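Long-range contacts in serine protease pet (Escherichia coli, PDB 4OM9), which acts as a secreted autotransporter enterotoxin of enteroaggregative strains, a serine peptidase that probably cleaves the host protein alpha-fodrin: residues K143-F148 with F176-L181; E192-S197 with T237-V242; K867-N872 with V895-N900; N873-D878 with D904-E909. All blocks are in the same frame, centred on the assembly; numbering follows the deposited sequence.

Contact 1. Residues K143-F148 with F176-L181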
loop_
_atom_site.group_PDB
_atom_site.type_symbol
_atom_site.label_atom_id
_atom_site.label_comp_id
_atom_site.label_asym_id
_atom_site.label_seq_id
_atom_site.Cartn_x
_atom_site.Cartn_y
_atom_site.Cartn_z
ATOM N N LYS A 143 -30.039 -2.958 -24.758
ATOM C CA LYS A 143 -30.097 -3.465 -23.394
ATOM C C LYS A 143 -30.265 -4.985 -23.327
ATOM O O LYS A 143 -31.097 -5.565 -24.019
ATOM C CB LYS A 143 -31.241 -2.789 -22.624
ATOM C CG LYS A 143 -31.185 -1.264 -22.647
ATOM C CD LYS A 143 -29.816 -0.748 -22.196
ATOM C CE LYS A 143 -29.742 0.774 -22.247
ATOM N NZ LYS A 143 -30.709 1.434 -21.327
ATOM N N GLU A 144 -29.446 -5.609 -22.492
ATOM C CA GLU A 144 -29.599 -7.003 -22.100
ATOM C C GLU A 144 -29.476 -7.078 -20.575
ATOM O O GLU A 144 -28.728 -6.303 -19.975
ATOM C CB GLU A 144 -28.540 -7.893 -22.765
ATOM C CG GLU A 144 -28.547 -7.898 -24.294
ATOM C CD GLU A 144 -27.504 -8.853 -24.877
ATOM O OE1 GLU A 144 -27.109 -8.677 -26.053
ATOM O OE2 GLU A 144 -27.075 -9.783 -24.155
ATOM N N ILE A 145 -30.212 -7.985 -19.940
ATOM C CA ILE A 145 -30.057 -8.176 -18.501
ATOM C C ILE A 145 -28.919 -9.168 -18.290
ATOM O O ILE A 145 -29.040 -10.362 -18.621
ATOM C CB ILE A 145 -31.351 -8.680 -17.801
ATOM C CG1 ILE A 145 -32.500 -7.694 -17.997
ATOM C CG2 ILE A 145 -31.122 -8.825 -16.311
ATOM C CD1 ILE A 145 -33.854 -8.226 -17.499
ATOM N N ILE A 146 -27.811 -8.641 -17.773
ATOM C CA ILE A 146 -26.599 -9.394 -17.522
ATOM C C ILE A 146 -26.466 -9.578 -16.026
ATOM O O ILE A 146 -26.860 -8.706 -15.252
ATOM C CB ILE A 146 -25.334 -8.662 -18.065
ATOM C CG1 ILE A 146 -25.494 -8.278 -19.543
ATOM C CG2 ILE A 146 -24.077 -9.493 -17.848
ATOM C CD1 ILE A 146 -25.726 -9.452 -20.467
ATOM N N GLY A 147 -25.925 -10.709 -15.603
ATOM C CA GLY A 147 -25.743 -10.919 -14.191
ATOM C C GLY A 147 -24.703 -11.959 -13.877
ATOM O O GLY A 147 -24.116 -12.553 -14.777
ATOM N N PHE A 148 -24.498 -12.176 -12.582
ATOM C CA PHE A 148 -23.474 -13.067 -12.078
ATOM C C PHE A 148 -24.091 -14.084 -11.151
ATOM O O PHE A 148 -25.038 -13.789 -10.418
ATOM C CB PHE A 148 -22.394 -12.300 -11.301
ATOM C CG PHE A 148 -21.482 -11.463 -12.156
ATOM C CD1 PHE A 148 -20.384 -12.034 -12.790
ATOM C CD2 PHE A 148 -21.690 -10.091 -12.284
ATOM C CE1 PHE A 148 -19.511 -11.241 -13.582
ATOM C CE2 PHE A 148 -20.830 -9.294 -13.059
ATOM C CZ PHE A 148 -19.744 -9.875 -13.715
ATOM N N PHE A 176 -23.717 -14.317 -17.137
ATOM C CA PHE A 176 -24.830 -14.744 -17.989
ATOM C C PHE A 176 -25.645 -13.596 -18.579
ATOM O O PHE A 176 -25.588 -12.463 -18.103
ATOM C CB PHE A 176 -25.756 -15.678 -17.189
ATOM C CG PHE A 176 -26.418 -15.016 -16.013
ATOM C CD1 PHE A 176 -27.480 -14.131 -16.193
ATOM C CD2 PHE A 176 -25.980 -15.274 -14.727
ATOM C CE1 PHE A 176 -28.054 -13.504 -15.126
ATOM C CE2 PHE A 176 -26.569 -14.652 -13.647
ATOM C CZ PHE A 176 -27.606 -13.768 -13.845
ATOM N N HIS A 177 -26.439 -13.916 -19.591
ATOM C CA HIS A 177 -27.480 -13.014 -20.079
ATOM C C HIS A 177 -28.836 -13.701 -19.958
ATOM O O HIS A 177 -28.939 -14.901 -20.191
ATOM C CB HIS A 177 -27.214 -12.601 -21.531
ATOM C CG HIS A 177 -26.898 -13.752 -22.442
ATOM N ND1 HIS A 177 -25.636 -14.294 -22.545
ATOM C CD2 HIS A 177 -27.682 -14.443 -23.307
ATOM C CE1 HIS A 177 -25.655 -15.284 -23.429
ATOM N NE2 HIS A 177 -26.881 -15.393 -23.901
ATOM N N ILE A 178 -29.876 -12.958 -19.600
ATOM C CA ILE A 178 -31.201 -13.562 -19.470
ATOM C C ILE A 178 -31.898 -13.762 -20.820
ATOM O O ILE A 178 -32.139 -12.804 -21.550
ATOM C CB ILE A 178 -32.143 -12.727 -18.570
ATOM C CG1 ILE A 178 -31.528 -12.515 -17.186
ATOM C CG2 ILE A 178 -33.527 -13.404 -18.470
ATOM C CD1 ILE A 178 -32.516 -12.043 -16.157
ATOM N N THR A 179 -32.258 -15.014 -21.106
ATOM C CA THR A 179 -32.883 -15.408 -22.376
ATOM C C THR A 179 -34.407 -15.525 -22.279
ATOM O O THR A 179 -35.095 -15.464 -23.287
ATOM C CB THR A 179 -32.311 -16.751 -22.880
ATOM O OG1 THR A 179 -32.384 -17.731 -21.837
ATOM C CG2 THR A 179 -30.841 -16.593 -23.297
ATOM N N ASN A 180 -34.933 -15.688 -21.068
ATOM C CA ASN A 180 -36.377 -15.620 -20.846
ATOM C C ASN A 180 -36.715 -15.227 -19.414
ATOM O O ASN A 180 -36.561 -16.022 -18.480
ATOM C CB ASN A 180 -37.049 -16.959 -21.184
ATOM C CG ASN A 180 -38.541 -16.817 -21.478
ATOM O OD1 ASN A 180 -39.164 -15.811 -21.122
ATOM N ND2 ASN A 180 -39.119 -17.828 -22.140
ATOM N N LEU A 181 -37.202 -14.003 -19.253
ATOM C CA LEU A 181 -37.688 -13.516 -17.975
ATOM C C LEU A 181 -38.808 -14.362 -17.405
ATOM O O LEU A 181 -38.927 -14.475 -16.205
ATOM C CB LEU A 181 -38.168 -12.074 -18.101
ATOM C CG LEU A 181 -37.088 -11.008 -17.925
ATOM C CD1 LEU A 181 -37.679 -9.609 -18.105
ATOM C CD2 LEU A 181 -36.416 -11.168 -16.551
HETATM O O HOH W 1 -31.342 -9.846 -21.612
#
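Two neighbouring antiparallel strands of the chymotrypsin-like protease domain meet here, Ile145 to Gly147 pairing with Ile178 to Phe176. Gly147 and Phe176 form the hydrogen-bonded pair: Gly147 N donates to Phe176 O at 3.1 Å, and Phe176 N to Gly147 O at 3.0 Å. Ile146 and His177 make the adjoining non-hydrogen-bonded pair. One step further, Ile178 N donates to Ile145 O at 2.9 Å. Beyond it the strands part, and a water bridges the gap, accepting from Ile145 N and donating to Ile178 O.

The Phe176 ring folds back over glycine. Its CG sits between the backbone N and carbonyl carbon (chi1 64°), which lays one ring face on the Gly147 backbone, with Gly147 CA 3.8 Å from the ring centroid in a CH-pi contact. Tyr193 stacks with the same ring. Ile145 CG2 packs on Ile178 CD1 at 3.5 Å, while Ile145 CD1 reaches across to Leu181 CD2, the two side chains nearly perpendicular. On the face of Ile146 and His177, Ile146 CD1 rests 3.6 Å from His177 CB; the imidazole turns off to hydrogen-bond Glu194 OE1 through NE2.

Just past the paired residues, Thr179 and Asn180 sit opposite the single Glu192, a classic beta bulge in the curled antiparallel sheet of this domain, consistent with the PA-clan, chymotrypsin-like fold.

Contact 2. Residues E192-S197 with T237-V242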
loop_
_atom_site.group_PDB
_atom_site.type_symbol
_atom_site.label_atom_id
_atom_site.label_comp_id
_atom_site.label_asym_id
_atom_site.label_seq_id
_atom_site.Cartn_x
_atom_site.Cartn_y
_atom_site.Cartn_z
ATOM N N GLU A 192 -34.851 -17.595 -17.068
ATOM C CA GLU A 192 -33.986 -18.495 -17.806
ATOM C C GLU A 192 -32.768 -17.728 -18.267
ATOM O O GLU A 192 -32.884 -16.597 -18.744
ATOM C CB GLU A 192 -34.733 -19.103 -18.999
ATOM C CG GLU A 192 -33.886 -20.003 -19.903
ATOM C CD GLU A 192 -34.604 -20.327 -21.229
ATOM O OE1 GLU A 192 -34.379 -19.594 -22.213
ATOM O OE2 GLU A 192 -35.390 -21.296 -21.281
ATOM N N TYR A 193 -31.589 -18.316 -18.096
ATOM C CA TYR A 193 -30.403 -17.641 -18.588
ATOM C C TYR A 193 -29.482 -18.578 -19.348
ATOM O O TYR A 193 -29.601 -19.808 -19.280
ATOM C CB TYR A 193 -29.652 -16.919 -17.444
ATOM C CG TYR A 193 -28.702 -17.697 -16.517
ATOM C CD1 TYR A 193 -27.608 -18.401 -17.016
ATOM C CD2 TYR A 193 -28.833 -17.608 -15.130
ATOM C CE1 TYR A 193 -26.715 -19.051 -16.177
ATOM C CE2 TYR A 193 -27.934 -18.257 -14.266
ATOM C CZ TYR A 193 -26.877 -18.977 -14.807
ATOM O OH TYR A 193 -25.974 -19.638 -14.006
ATOM N N GLU A 194 -28.574 -17.948 -20.085
ATOM C CA GLU A 194 -27.539 -18.620 -20.838
ATOM C C GLU A 194 -26.206 -17.958 -20.478
ATOM O O GLU A 194 -26.135 -16.733 -20.326
ATOM C CB GLU A 194 -27.829 -18.524 -22.335
ATOM C CG GLU A 194 -26.790 -19.141 -23.258
ATOM C CD GLU A 194 -27.151 -18.940 -24.728
ATOM O OE1 GLU A 194 -26.743 -17.907 -25.299
ATOM O OE2 GLU A 194 -27.854 -19.804 -25.301
ATOM N N ASN A 195 -25.161 -18.763 -20.320
ATOM C CA ASN A 195 -23.848 -18.210 -20.000
ATOM C C ASN A 195 -23.192 -17.484 -21.166
ATOM O O ASN A 195 -23.541 -17.706 -22.328
ATOM C CB ASN A 195 -22.919 -19.306 -19.521
ATOM C CG ASN A 195 -23.227 -19.728 -18.125
ATOM O OD1 ASN A 195 -22.656 -19.198 -17.161
ATOM N ND2 ASN A 195 -24.150 -20.663 -17.990
ATOM N N ASP A 196 -22.262 -16.596 -20.835
ATOM C CA ASP A 196 -21.359 -16.025 -21.829
ATOM C C ASP A 196 -20.626 -17.164 -22.535
ATOM O O ASP A 196 -20.219 -18.139 -21.891
ATOM C CB ASP A 196 -20.365 -15.068 -21.151
ATOM C CG ASP A 196 -19.451 -14.368 -22.138
ATOM O OD1 ASP A 196 -19.893 -13.348 -22.696
ATOM O OD2 ASP A 196 -18.298 -14.824 -22.338
ATOM N N SER A 197 -20.448 -17.048 -23.845
ATOM C CA SER A 197 -19.816 -18.118 -24.619
ATOM C C SER A 197 -18.285 -18.159 -24.483
ATOM O O SER A 197 -17.659 -19.121 -24.894
ATOM C CB SER A 197 -20.192 -18.007 -26.104
ATOM O OG SER A 197 -19.648 -16.840 -26.693
ATOM N N THR A 237 -24.846 -23.687 -24.882
ATOM C CA THR A 237 -26.176 -23.089 -24.905
ATOM C C THR A 237 -27.057 -23.554 -23.745
ATOM O O THR A 237 -28.217 -23.158 -23.662
ATOM C CB THR A 237 -26.899 -23.403 -26.205
ATOM O OG1 THR A 237 -27.034 -24.818 -26.307
ATOM C CG2 THR A 237 -26.112 -22.866 -27.421
ATOM N N GLN A 238 -26.493 -24.394 -22.875
ATOM C CA GLN A 238 -27.159 -24.838 -21.648
ATOM C C GLN A 238 -27.939 -23.686 -21.043
ATOM O O GLN A 238 -27.443 -22.566 -20.951
ATOM C CB GLN A 238 -26.142 -25.367 -20.633
ATOM C CG GLN A 238 -26.750 -25.859 -19.314
ATOM C CD GLN A 238 -25.767 -25.773 -18.146
ATOM O OE1 GLN A 238 -25.374 -24.680 -17.744
ATOM N NE2 GLN A 238 -25.356 -26.924 -17.612
ATOM N N LYS A 239 -29.184 -23.948 -20.688
ATOM C CA LYS A 239 -30.002 -22.940 -20.065
ATOM C C LYS A 239 -30.056 -23.203 -18.558
ATOM O O LYS A 239 -30.052 -24.368 -18.114
ATOM C CB LYS A 239 -31.406 -22.951 -20.673
ATOM C CG LYS A 239 -31.477 -22.679 -22.175
ATOM C CD LYS A 239 -31.369 -21.173 -22.452
ATOM C CE LYS A 239 -31.496 -20.800 -23.930
ATOM N NZ LYS A 239 -30.417 -21.385 -24.761
ATOM N N THR A 240 -30.124 -22.138 -17.766
ATOM C CA THR A 240 -30.350 -22.299 -16.334
ATOM C C THR A 240 -31.626 -21.591 -15.881
ATOM O O THR A 240 -31.929 -20.486 -16.318
ATOM C CB THR A 240 -29.155 -21.774 -15.518
ATOM O OG1 THR A 240 -27.975 -22.483 -15.909
ATOM C CG2 THR A 240 -29.395 -21.989 -14.040
ATOM N N TYR A 241 -32.376 -22.224 -14.998
ATOM C CA TYR A 241 -33.586 -21.603 -14.510
ATOM C C TYR A 241 -33.396 -21.124 -13.085
ATOM O O TYR A 241 -32.856 -21.836 -12.247
ATOM C CB TYR A 241 -34.763 -22.576 -14.617
ATOM C CG TYR A 241 -34.948 -23.000 -16.042
ATOM C CD1 TYR A 241 -34.137 -23.986 -16.594
ATOM C CD2 TYR A 241 -35.880 -22.382 -16.858
ATOM C CE1 TYR A 241 -34.268 -24.368 -17.897
ATOM C CE2 TYR A 241 -36.014 -22.760 -18.179
ATOM C CZ TYR A 241 -35.205 -23.758 -18.683
ATOM O OH TYR A 241 -35.307 -24.161 -19.995
ATOM N N VAL A 242 -33.828 -19.892 -12.850
ATOM C CA VAL A 242 -33.781 -19.287 -11.541
ATOM C C VAL A 242 -35.170 -19.099 -10.951
ATOM O O VAL A 242 -36.045 -18.479 -11.568
ATOM C CB VAL A 242 -33.095 -17.927 -11.582
ATOM C CG1 VAL A 242 -32.822 -17.445 -10.163
ATOM C CG2 VAL A 242 -31.805 -18.001 -12.410
HETATM O O HOH W 2 -24.830 -21.596 -20.953
#
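Backbone bonds tie Tyr193 to Thr240 in both directions: Tyr193 N to Thr240 O at 2.8 Å, and Thr240 N to Tyr193 O at the same length. Glu192 and Tyr241 form the non-hydrogen-bonded pair beside them. Where the strands diverge, a water accepts from Asn195 N and donates to Gln238 O.

Charge gathers on the face of Glu192, Glu194, Lys239 and Tyr241. Lys239 NZ makes a salt bridge to Glu194 OE2 at 3.1 Å, arriving on the anti side and 30° out of the carboxylate plane. Bends at chi2 and chi4 also bring NZ to Thr237 O, at 3.0 Å, so two acceptors grip the ammonium. Glu194 OE1 is held by His177. Glu192 OE1, hydrogen-bonded to Thr179 OG1, lies 3.4 Å from Lys239 CD. Glu192 runs alongside Tyr241, carboxylate and ring planes 80° apart, with OE2 3.1 Å from Tyr241 OH.

On the face of Tyr193 and Thr240 the contacts are mostly packing. Thr240 CB sits over the centre of the Tyr193 ring, 3.7 Å from its centroid, a CH-pi contact; Val242 CG2 comes within 4.0 Å of Tyr193 CD2. Arg149 NH1 hydrogen-bonds Tyr193 OH, and Thr203 OG1 Thr240 OG1.

Strand 188-195 thus lies between strands 172-185 and 239-244, the latter flanked by strand 221-232.

Contact 3. Residues K867-N872 with V895-N900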
loop_
_atom_site.group_PDB
_atom_site.type_symbol
_atom_site.label_atom_id
_atom_site.label_comp_id
_atom_site.label_asym_id
_atom_site.label_seq_id
_atom_site.Cartn_x
_atom_site.Cartn_y
_atom_site.Cartn_z
ATOM N N LYS A 867 42.109 20.053 -26.806
ATOM C CA LYS A 867 41.586 21.212 -27.535
ATOM C C LYS A 867 40.064 21.297 -27.688
ATOM O O LYS A 867 39.312 20.809 -26.847
ATOM C CB LYS A 867 42.230 21.271 -28.926
ATOM C CG LYS A 867 43.651 21.829 -28.941
ATOM C CD LYS A 867 44.672 20.853 -28.379
ATOM C CE LYS A 867 44.844 19.639 -29.279
ATOM N NZ LYS A 867 45.481 19.995 -30.576
ATOM N N LEU A 868 39.646 21.935 -28.781
ATOM C CA LEU A 868 38.259 22.322 -29.034
ATOM C C LEU A 868 37.718 23.211 -27.919
ATOM O O LEU A 868 37.276 22.721 -26.884
ATOM C CB LEU A 868 37.357 21.097 -29.209
ATOM C CG LEU A 868 35.883 21.439 -29.461
ATOM C CD1 LEU A 868 35.740 22.378 -30.650
ATOM C CD2 LEU A 868 35.056 20.184 -29.669
ATOM N N GLU A 869 37.764 24.522 -28.141
ATOM C CA GLU A 869 37.282 25.491 -27.161
ATOM C C GLU A 869 36.122 26.307 -27.728
ATOM O O GLU A 869 35.562 25.947 -28.765
ATOM C CB GLU A 869 38.421 26.408 -26.710
ATOM C CG GLU A 869 39.422 25.760 -25.757
ATOM C CD GLU A 869 40.256 24.669 -26.406
ATOM O OE1 GLU A 869 40.895 23.893 -25.672
ATOM O OE2 GLU A 869 40.283 24.586 -27.649
ATOM N N GLY A 870 35.763 27.399 -27.055
ATOM C CA GLY A 870 34.570 28.152 -27.414
ATOM C C GLY A 870 34.734 29.656 -27.564
ATOM O O GLY A 870 35.849 30.172 -27.551
ATOM N N ALA A 871 33.609 30.355 -27.704
ATOM C CA ALA A 871 33.604 31.800 -27.949
ATOM C C ALA A 871 33.585 32.617 -26.650
ATOM O O ALA A 871 33.075 32.159 -25.628
ATOM C CB ALA A 871 32.414 32.176 -28.826
ATOM N N ASN A 872 34.176 33.814 -26.720
ATOM C CA ASN A 872 34.300 34.775 -25.609
ATOM C C ASN A 872 35.335 34.393 -24.547
ATOM O O ASN A 872 36.519 34.689 -24.702
ATOM C CB ASN A 872 32.945 35.010 -24.933
ATOM C CG ASN A 872 32.429 36.419 -25.141
ATOM O OD1 ASN A 872 32.791 37.337 -24.407
ATOM N ND2 ASN A 872 31.580 36.597 -26.147
ATOM N N VAL A 895 48.194 27.393 -19.726
ATOM C CA VAL A 895 47.527 26.237 -20.337
ATOM C C VAL A 895 48.512 25.393 -21.147
ATOM O O VAL A 895 49.712 25.677 -21.166
ATOM C CB VAL A 895 46.351 26.637 -21.269
ATOM C CG1 VAL A 895 45.385 27.610 -20.587
ATOM C CG2 VAL A 895 46.872 27.208 -22.553
ATOM N N LYS A 896 47.994 24.357 -21.807
ATOM C CA LYS A 896 48.809 23.451 -22.618
ATOM C C LYS A 896 47.997 22.725 -23.695
ATOM O O LYS A 896 47.933 21.494 -23.702
ATOM C CB LYS A 896 49.510 22.415 -21.730
ATOM C CG LYS A 896 50.934 22.777 -21.313
ATOM C CD LYS A 896 51.685 21.540 -20.843
ATOM C CE LYS A 896 53.107 21.864 -20.413
ATOM N NZ LYS A 896 53.156 22.612 -19.126
ATOM N N ALA A 897 47.390 23.483 -24.605
ATOM C CA ALA A 897 46.623 22.905 -25.708
ATOM C C ALA A 897 47.407 22.964 -27.019
ATOM O O ALA A 897 47.510 24.026 -27.634
ATOM C CB ALA A 897 45.293 23.618 -25.857
ATOM N N PRO A 898 47.955 21.815 -27.451
ATOM C CA PRO A 898 48.823 21.698 -28.634
ATOM C C PRO A 898 48.168 22.132 -29.948
ATOM O O PRO A 898 47.044 21.729 -30.241
ATOM C CB PRO A 898 49.163 20.201 -28.673
ATOM C CG PRO A 898 48.119 19.537 -27.836
ATOM C CD PRO A 898 47.793 20.523 -26.765
ATOM N N GLU A 899 48.885 22.952 -30.718
ATOM C CA GLU A 899 48.443 23.456 -32.025
ATOM C C GLU A 899 47.150 24.272 -31.950
ATOM O O GLU A 899 47.087 25.389 -32.470
ATOM C CB GLU A 899 48.280 22.299 -33.017
ATOM C CG GLU A 899 47.502 22.656 -34.277
ATOM C CD GLU A 899 46.083 22.120 -34.252
ATOM O OE1 GLU A 899 45.836 21.129 -33.533
ATOM O OE2 GLU A 899 45.214 22.689 -34.944
ATOM N N ASN A 900 46.129 23.692 -31.323
ATOM C CA ASN A 900 44.853 24.348 -31.041
ATOM C C ASN A 900 44.027 24.666 -32.283
ATOM O O ASN A 900 44.562 24.982 -33.345
ATOM C CB ASN A 900 45.076 25.630 -30.235
ATOM C CG ASN A 900 43.862 26.015 -29.417
ATOM O OD1 ASN A 900 43.038 25.166 -29.077
ATOM N ND2 ASN A 900 43.744 27.297 -29.097
#
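Lys867 carries most of this contact, its side chain curling over the 895-900 loop in the C-terminal part of the passenger domain, where neither segment forms a regular strand. Bends at chi2, chi3 and chi4, all near +70°, coil the methylenes against the loop instead of extending them past it. Lys867 CD packs 3.5 Å from Pro898 CD and 3.8 Å from Ala897 CB, while Lys867 CE lies near Pro898 CG. Lower down, Lys867 CG touches Asn900 OD1 at 3.4 Å.

The ammonium leads to the open side. There Lys867 NZ forms a salt bridge with Glu899 OE1 at 3.2 Å, the two side chains meeting at about a right angle, and Glu899 itself is exposed. The modelled approach of Lys867 NZ to Pro898 O, 2.4 Å, is very short and doubtful.

At the Asn900 end, Glu869 OE2 stands 3.2 Å from Asn900 OD1 with the carboxylate and amide planes 74° apart; both atoms are acceptors, so this is proximity without a bond. Ala897 and Asn900 are buried here, and Ser931 hydrogen-bonds Ala897 O.

Glu869 OE1 is buried without a polar partner in the model, which might raise the pKa of this carboxylate if the model is right there, whereas the Lys867-Glu899 pair is charge-matched and, through the exposed Glu899, has a solvent-facing side.

Contact 4. Residues N873-D878 with D904-E909; sequences NLLLVD and DVFKTE
Leu875 packs against the ring of Phe906 where two irregular segments meet near the C-terminal end of the elongated beta-helix passenger. Leu875 CD1 covers one ring face, 3.7 Å from the Phe906 centroid and 16° off its normal, a CH-pi contact. Leu875 CB closes on the same ring, 3.4 Å from Phe906 CD1, and the two side chains run at a slant to each other. Asn873 CB adds a second neighbour, 3.8 Å from Phe906 CD1. Leu874 N lies at the ring edge, close to its plane and 4.2 Å from Phe906 CD1.

One torsion helps to set this up: Leu875 CG is anti to the backbone N (chi1 -162°), which turns the side chain to the ring.

In the next shell, Trp933 meets the Phe906 ring edge-to-face. Leu894 and Val895 back Leu875, continuing the apolar layer, and Val905 leans on Glu869. Further along the first segment, backbone hydrogen bonds join Asp878 to Met852 and Thr854, and its side chain touches Phe915.

Leu874 and Glu909 meet separately from the ring, their side chains at about a right angle, with Leu874 CD2 4.2 Å from Glu909 CG.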
loop_
_atom_site.group_PDB
_atom_site.type_symbol
_atom_site.label_atom_id
_atom_site.label_comp_id
_atom_site.label_asym_id
_atom_site.label_seq_id
_atom_site.Cartn_x
_atom_site.Cartn_y
_atom_site.Cartn_z
ATOM N N ASN A 873 34.878 33.765 -23.466
ATOM C CA ASN A 873 35.732 33.341 -22.349
ATOM C C ASN A 873 36.479 34.476 -21.650
ATOM O O ASN A 873 36.330 35.645 -22.005
ATOM C CB ASN A 873 36.745 32.290 -22.814
ATOM C CG ASN A 873 36.082 31.044 -23.365
ATOM O OD1 ASN A 873 34.864 30.895 -23.298
ATOM N ND2 ASN A 873 36.883 30.139 -23.906
ATOM N N LEU A 874 37.282 34.111 -20.652
ATOM C CA LEU A 874 38.020 35.078 -19.839
ATOM C C LEU A 874 39.105 34.424 -18.988
ATOM O O LEU A 874 38.852 34.049 -17.847
ATOM C CB LEU A 874 37.067 35.846 -18.916
ATOM C CG LEU A 874 36.748 37.287 -19.309
ATOM C CD1 LEU A 874 36.269 38.074 -18.098
ATOM C CD2 LEU A 874 37.955 37.953 -19.968
ATOM N N LEU A 875 40.312 34.301 -19.531
ATOM C CA LEU A 875 41.412 33.699 -18.783
ATOM C C LEU A 875 42.156 34.752 -17.968
ATOM O O LEU A 875 43.176 35.282 -18.403
ATOM C CB LEU A 875 42.378 32.978 -19.729
ATOM C CG LEU A 875 43.336 31.943 -19.125
ATOM C CD1 LEU A 875 43.444 30.722 -20.029
ATOM C CD2 LEU A 875 44.713 32.542 -18.883
ATOM N N LEU A 876 41.878 34.848 -16.642
ATOM C CA LEU A 876 42.506 35.772 -15.584
ATOM C C LEU A 876 43.624 35.344 -14.477
ATOM O O LEU A 876 44.374 34.450 -14.777
ATOM C CB LEU A 876 41.372 36.459 -14.845
ATOM C CG LEU A 876 40.455 37.318 -15.691
ATOM C CD1 LEU A 876 41.292 38.129 -16.644
ATOM C CD2 LEU A 876 39.437 36.499 -16.458
ATOM N N VAL A 877 43.736 35.973 -13.256
ATOM C CA VAL A 877 44.862 35.753 -12.222
ATOM C C VAL A 877 44.985 36.446 -10.784
ATOM O O VAL A 877 44.474 37.529 -10.654
ATOM C CB VAL A 877 46.179 36.308 -12.780
ATOM C CG1 VAL A 877 46.715 35.518 -13.959
ATOM C CG2 VAL A 877 46.045 37.797 -13.059
ATOM N N ASP A 878 45.741 35.910 -9.777
ATOM C CA ASP A 878 46.243 36.698 -8.557
ATOM C C ASP A 878 47.129 36.178 -7.303
ATOM O O ASP A 878 47.331 34.996 -7.129
ATOM C CB ASP A 878 45.215 37.695 -8.059
ATOM C CG ASP A 878 45.672 39.145 -8.249
ATOM O OD1 ASP A 878 45.577 39.675 -9.372
ATOM O OD2 ASP A 878 46.124 39.764 -7.272
ATOM N N ASP A 904 41.435 32.842 -30.377
ATOM C CA ASP A 904 40.454 33.765 -29.827
ATOM C C ASP A 904 39.409 33.035 -28.985
ATOM O O ASP A 904 38.208 33.308 -29.082
ATOM C CB ASP A 904 39.771 34.537 -30.952
ATOM C CG ASP A 904 39.509 33.676 -32.170
ATOM O OD1 ASP A 904 39.245 32.472 -31.996
ATOM O OD2 ASP A 904 39.588 34.199 -33.303
ATOM N N VAL A 905 39.877 32.101 -28.163
ATOM C CA VAL A 905 39.022 31.370 -27.244
ATOM C C VAL A 905 39.230 31.915 -25.835
ATOM O O VAL A 905 38.845 31.290 -24.855
ATOM C CB VAL A 905 39.308 29.863 -27.294
ATOM C CG1 VAL A 905 38.938 29.309 -28.664
ATOM C CG2 VAL A 905 40.767 29.586 -26.983
ATOM N N PHE A 906 39.866 33.084 -25.763
ATOM C CA PHE A 906 39.975 33.886 -24.545
ATOM C C PHE A 906 40.101 35.354 -24.954
ATOM O O PHE A 906 41.059 36.026 -24.581
ATOM C CB PHE A 906 41.174 33.460 -23.690
ATOM C CG PHE A 906 41.127 32.026 -23.245
ATOM C CD1 PHE A 906 40.387 31.653 -22.138
ATOM C CD2 PHE A 906 41.809 31.046 -23.943
ATOM C CE1 PHE A 906 40.338 30.330 -21.729
ATOM C CE2 PHE A 906 41.764 29.723 -23.542
ATOM C CZ PHE A 906 41.029 29.365 -22.434
ATOM N N LYS A 907 39.113 35.831 -25.715
ATOM C CA LYS A 907 39.148 37.130 -26.398
ATOM C C LYS A 907 39.607 38.307 -25.529
ATOM O O LYS A 907 39.456 38.291 -24.306
ATOM C CB LYS A 907 37.762 37.444 -26.981
ATOM C CG LYS A 907 37.768 38.521 -28.065
ATOM C CD LYS A 907 36.364 38.975 -28.434
ATOM C CE LYS A 907 36.408 40.131 -29.424
ATOM N NZ LYS A 907 35.047 40.569 -29.831
ATOM N N THR A 908 40.164 39.326 -26.183
ATOM C CA THR A 908 40.723 40.492 -25.501
ATOM C C THR A 908 39.656 41.464 -24.998
ATOM O O THR A 908 39.113 42.268 -25.763
ATOM C CB THR A 908 41.692 41.264 -26.417
ATOM O OG1 THR A 908 42.615 40.350 -27.022
ATOM C CG2 THR A 908 42.461 42.308 -25.618
ATOM N N GLU A 909 39.372 41.383 -23.702
ATOM C CA GLU A 909 38.430 42.279 -23.044
ATOM C C GLU A 909 39.166 43.174 -22.049
ATOM O O GLU A 909 39.548 42.724 -20.968
ATOM C CB GLU A 909 37.334 41.482 -22.328
ATOM C CG GLU A 909 36.705 40.374 -23.163
ATOM C CD GLU A 909 35.751 40.895 -24.223
ATOM O OE1 GLU A 909 35.285 40.084 -25.054
ATOM O OE2 GLU A 909 35.462 42.111 -24.224
#

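The four contacts form two well-separated pairs. Contacts 1 and 2, with centres 9 Å apart, share the curled antiparallel sheet of the protease domain: strands 172-185 and 188-195 are sequential neighbours, joined by Asn180 O and Glu192 N at 2.7 Å, a probable hydrogen bond. Contacts 3 and 4 lie in the C-terminal part of the passenger, centres 12 Å apart; their segments alternate along the chain, and Asn872 O is 3.0 Å from Lys907 N, also probably hydrogen-bonded. Contacts 2 and 4 are on opposite sides of the chain's centre, about 89 Å apart between centres, and the nearest atoms of contacts 1 and 2 lie about 64 to 70 Å from those of contacts 3 and 4.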